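Alpha-rhamnosidase (Dictyoglomus thermophilum, PDB 6I60) probably catalyses the hydrolysis of terminal non-reducing alpha-L-rhamnose residues from alpha-L-rhamnosides. Local coordinates at residues K529-I534 with E583-G588; D536-K539 with S543-D546. All blocks are in the same frame, centred on the assembly; numbering follows the deposited sequence.

Contact 1: K529-I534 with E583-G588; sequences KYLNDI and EEHYEG
Leu-531 and Asn-532 on helix 524-535 receive the imidazole of His-585, which reaches across from the junction of two helices in the six-hairpin glycosidase domain, an all-helical (alpha/alpha)6 barrel in this family. His-585 occupies the N-cap position of helix 586-599. With CG beside its backbone N and anti to the carbonyl carbon (chi1 -69°), its ring points at helix 524-535. CE1 comes to 3.4 Å from Leu-531 O, which approaches obliquely, while NE2 stands 3.8 Å from Leu-531 CB. Asn-532 OD1 sits at the ring edge near its plane, the amide being turned 47° from the ring. One ring face carries Glu-584 CG, 4.1 Å above the plane of the His-585 ring and displaced to its rim. On the other ring nitrogen, ND1 is hydrogen-bonded to Tyr-565 OH. Replacing His-585 by an alanine removes the ring, which is likely to leave Tyr-565 OH without its imidazole mate and open a gap beside Leu-531 CB. Asn-532 spends its ND2 on Glu-340 OE1. Its other end consequently faces the extended Glu-584 chain, where two acceptors meet without bonding: Asn-532 OD1 lies 3.5 Å from Glu-584 OE1.

Contact 2: D536-K539 with S543-D546; sequences DAQK and SLSD. With AE3 (2-(2-ethoxyethoxy)ethanol), chain H.
The Ser-543 peptide group is the flat element between Gln-538 and Lys-539: Lys-539 N is displaced to one side of its plane and Gln-538 CG to the other. The donor is tilted 24° from the carbonyl plane, and the Lys-539 N to Ser-543 O hydrogen bond, 2.9 Å, is fairly straight, 159° at the hydrogen. The same oxygen takes a CA-H...O contact from Gln-538 CA at 3.3 Å, so two neighbouring residues converge on one carbonyl. This closes a chain reversal in the non-repetitive loop after helix 524-535, and Ser-543 N, bonded to Asn-541 OD1, adds the link of an Asx turn within it. The side chains follow the backbone. Leu-544 lays its CD2 branch 3.7 Å from Gln-538 CB, while Gln-538, with CG anti to its backbone N (chi1 -167°), runs on extended and delivers NE2 to Gly-588 O on helix 586-599. Lys-539 CB touches Ser-543 CB at 4.0 Å, but a bend at chi3 then carries the ammonium away from 543-546. There Lys-539 NZ donates to the ether oxygen O3 of 2-(2-ethoxyethoxy)ethanol at 3.1 Å and, weakly, to O2 of the same molecule at 3.3 Å. Ether oxygens can only accept and bear no charge, so this hold on one nitrogen is probably ion-dipole in kind and would leave the lysine's charge uncompensated by the glycol; the closure across the two segments rests on the main-chain bond and the aliphatic packing, while the ammonium bonds lie off to the side on the bound molecule.

Overall arrangement
From the N terminus, the chain runs through helix 524-535, where 529-534 forms the first side of contact 1, and leaves it into the loop holding both sides of contact 2. Contact 2 closes a short loop, with three residues between its segments. Contact 1 closes a much longer one, with 48 intervening residues that include helices 559-562 and 564-576, and thus encloses contact 2 entirely; the two do not cross. Their centres lie 11 Å apart, and they pack directly: Ile-534 CG2 is 3.6 Å from Leu-544 CD2. Together they tie helix 524-535 and its following loop to the start of helix 586-599 within the six-hairpin domain.

Contact 1: K529-I534 with E583-G588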
# COMPACT_ATOMS: atom_id res chain seq x y z
N LYS A 529 8.72 -2.25 -2.71
CA LYS A 529 8.99 -3.45 -1.91
C LYS A 529 8.14 -4.62 -2.38
O LYS A 529 8.63 -5.76 -2.43
CB LYS A 529 8.74 -3.16 -0.43
CG LYS A 529 8.93 -4.35 0.48
CD LYS A 529 7.61 -4.81 1.07
CE LYS A 529 7.81 -5.91 2.10
NZ LYS A 529 6.77 -6.97 1.98
N TYR A 530 6.88 -4.37 -2.73
CA TYR A 530 6.01 -5.45 -3.17
C TYR A 530 6.40 -5.94 -4.56
O TYR A 530 6.29 -7.13 -4.86
CB TYR A 530 4.55 -5.00 -3.16
CG TYR A 530 3.57 -6.13 -3.40
CD1 TYR A 530 3.58 -7.26 -2.60
CD2 TYR A 530 2.64 -6.06 -4.43
CE1 TYR A 530 2.69 -8.30 -2.81
CE2 TYR A 530 1.75 -7.10 -4.66
CZ TYR A 530 1.77 -8.21 -3.84
OH TYR A 530 0.88 -9.24 -4.06
N LEU A 531 6.85 -5.02 -5.43
CA LEU A 531 7.34 -5.43 -6.74
C LEU A 531 8.54 -6.35 -6.62
O LEU A 531 8.72 -7.25 -7.44
CB LEU A 531 7.69 -4.20 -7.57
CG LEU A 531 6.54 -3.58 -8.36
CD1 LEU A 531 7.02 -2.39 -9.18
CD2 LEU A 531 5.88 -4.62 -9.25
N ASN A 532 9.37 -6.15 -5.59
CA ASN A 532 10.46 -7.08 -5.33
C ASN A 532 9.92 -8.43 -4.89
O ASN A 532 10.47 -9.48 -5.25
CB ASN A 532 11.40 -6.51 -4.28
CG ASN A 532 12.33 -5.45 -4.83
OD1 ASN A 532 12.60 -5.41 -6.03
ND2 ASN A 532 12.82 -4.58 -3.96
N ASP A 533 8.84 -8.43 -4.10
CA ASP A 533 8.25 -9.69 -3.64
C ASP A 533 7.76 -10.52 -4.81
O ASP A 533 7.91 -11.75 -4.82
CB ASP A 533 7.11 -9.41 -2.66
CG ASP A 533 7.59 -8.85 -1.34
OD1 ASP A 533 8.82 -8.82 -1.11
OD2 ASP A 533 6.74 -8.42 -0.53
N ILE A 534 7.16 -9.87 -5.81
CA ILE A 534 6.75 -10.58 -7.02
C ILE A 534 7.96 -11.09 -7.78
O ILE A 534 7.95 -12.20 -8.33
CB ILE A 534 5.87 -9.66 -7.89
CG1 ILE A 534 4.61 -9.25 -7.13
CG2 ILE A 534 5.51 -10.35 -9.20
CD1 ILE A 534 4.23 -7.81 -7.32
N GLU A 583 12.91 -0.43 -15.78
CA GLU A 583 14.11 -1.14 -16.24
C GLU A 583 14.53 -2.23 -15.26
O GLU A 583 15.01 -3.29 -15.67
CB GLU A 583 15.26 -0.16 -16.46
CG GLU A 583 14.85 1.19 -17.02
CD GLU A 583 16.00 2.17 -17.07
OE1 GLU A 583 15.93 3.13 -17.88
OE2 GLU A 583 16.98 1.99 -16.32
N GLU A 584 14.34 -1.99 -13.96
CA GLU A 584 14.78 -2.95 -12.95
C GLU A 584 14.01 -4.26 -13.03
O GLU A 584 14.56 -5.32 -12.72
CB GLU A 584 14.65 -2.33 -11.56
CG GLU A 584 15.02 -3.25 -10.42
CD GLU A 584 14.67 -2.66 -9.07
OE1 GLU A 584 14.59 -3.43 -8.08
OE2 GLU A 584 14.47 -1.43 -8.99
N HIS A 585 12.74 -4.22 -13.46
CA HIS A 585 11.90 -5.40 -13.54
C HIS A 585 11.53 -5.76 -14.98
O HIS A 585 10.62 -6.56 -15.20
CB HIS A 585 10.63 -5.22 -12.71
CG HIS A 585 10.88 -5.20 -11.23
ND1 HIS A 585 11.11 -6.34 -10.49
CD2 HIS A 585 10.91 -4.17 -10.35
CE1 HIS A 585 11.28 -6.02 -9.22
NE2 HIS A 585 11.17 -4.71 -9.11
N TYR A 586 12.22 -5.18 -15.97
CA TYR A 586 11.84 -5.40 -17.36
C TYR A 586 12.02 -6.85 -17.78
O TYR A 586 11.18 -7.40 -18.50
CB TYR A 586 12.64 -4.47 -18.28
CG TYR A 586 12.21 -4.57 -19.73
CD1 TYR A 586 12.93 -5.34 -20.63
CD2 TYR A 586 11.09 -3.89 -20.19
CE1 TYR A 586 12.54 -5.44 -21.95
CE2 TYR A 586 10.70 -3.98 -21.51
CZ TYR A 586 11.43 -4.76 -22.39
OH TYR A 586 11.04 -4.85 -23.71
N GLU A 587 13.10 -7.49 -17.34
CA GLU A 587 13.31 -8.89 -17.67
C GLU A 587 12.22 -9.78 -17.08
O GLU A 587 11.82 -10.77 -17.70
CB GLU A 587 14.69 -9.35 -17.20
CG GLU A 587 15.80 -9.10 -18.21
CD GLU A 587 16.95 -10.08 -18.07
OE1 GLU A 587 17.04 -10.75 -17.02
OE2 GLU A 587 17.76 -10.18 -19.01
N GLY A 588 11.74 -9.44 -15.88
CA GLY A 588 10.62 -10.17 -15.32
C GLY A 588 9.34 -10.01 -16.12
O GLY A 588 8.54 -10.94 -16.21

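Contact 2: D536-K539 with S543-D546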
# COMPACT_ATOMS: atom_id res chain seq x y z
N ASP A 536 10.77 -11.96 -6.39
CA ASP A 536 11.31 -13.05 -5.59
C ASP A 536 10.46 -14.32 -5.67
O ASP A 536 10.89 -15.36 -5.16
CB ASP A 536 11.44 -12.62 -4.12
CG ASP A 536 12.73 -11.85 -3.85
OD1 ASP A 536 13.04 -11.61 -2.67
OD2 ASP A 536 13.42 -11.48 -4.83
N ALA A 537 9.28 -14.25 -6.27
CA ALA A 537 8.43 -15.42 -6.42
C ALA A 537 8.21 -15.82 -7.87
O ALA A 537 7.46 -16.77 -8.13
CB ALA A 537 7.07 -15.18 -5.74
N GLN A 538 8.85 -15.14 -8.82
CA GLN A 538 8.71 -15.49 -10.22
C GLN A 538 9.48 -16.78 -10.50
O GLN A 538 10.68 -16.87 -10.22
CB GLN A 538 9.23 -14.35 -11.10
CG GLN A 538 8.85 -14.48 -12.57
CD GLN A 538 9.17 -13.24 -13.36
OE1 GLN A 538 10.06 -12.46 -13.00
NE2 GLN A 538 8.45 -13.04 -14.46
N LYS A 539 8.78 -17.77 -11.06
CA LYS A 539 9.41 -19.04 -11.39
C LYS A 539 10.32 -18.88 -12.61
O LYS A 539 10.34 -17.84 -13.28
CB LYS A 539 8.35 -20.11 -11.64
CG LYS A 539 7.77 -20.71 -10.36
CD LYS A 539 6.96 -21.97 -10.66
CE LYS A 539 7.71 -23.22 -10.23
NZ LYS A 539 7.08 -24.46 -10.76
N SER A 543 6.41 -17.87 -14.46
CA SER A 543 5.13 -17.98 -13.77
C SER A 543 5.13 -17.13 -12.50
O SER A 543 6.17 -16.80 -11.93
CB SER A 543 4.83 -19.43 -13.42
OG SER A 543 4.03 -20.04 -14.41
N LEU A 544 3.92 -16.79 -12.05
CA LEU A 544 3.72 -16.02 -10.83
C LEU A 544 2.62 -16.67 -10.01
O LEU A 544 1.70 -17.29 -10.55
CB LEU A 544 3.36 -14.56 -11.13
CG LEU A 544 4.44 -13.72 -11.80
CD1 LEU A 544 3.90 -12.36 -12.22
CD2 LEU A 544 5.63 -13.57 -10.87
N SER A 545 2.73 -16.53 -8.69
CA SER A 545 1.74 -17.08 -7.77
C SER A 545 0.56 -16.12 -7.61
O SER A 545 0.71 -14.90 -7.73
CB SER A 545 2.36 -17.37 -6.41
OG SER A 545 1.57 -18.27 -5.67
N ASP A 546 -0.61 -16.69 -7.33
CA ASP A 546 -1.79 -15.86 -7.13
C ASP A 546 -1.71 -15.06 -5.84
O ASP A 546 -2.34 -14.00 -5.72
CB ASP A 546 -3.05 -16.72 -7.14
CG ASP A 546 -3.57 -16.98 -8.54
OD1 ASP A 546 -3.30 -16.15 -9.44
OD2 ASP A 546 -4.25 -18.01 -8.75
C2 AE3 H . 6.71 -23.67 -6.58
O2 AE3 H . 6.07 -24.33 -7.66
C3 AE3 H . 5.62 -25.63 -7.33
C4 AE3 H . 5.30 -26.37 -8.62
O3 AE3 H . 4.46 -25.56 -9.41
C5 AE3 H . 3.97 -26.23 -10.56
C6 AE3 H . 2.88 -25.39 -11.20
O4 AE3 H . 2.20 -26.17 -12.17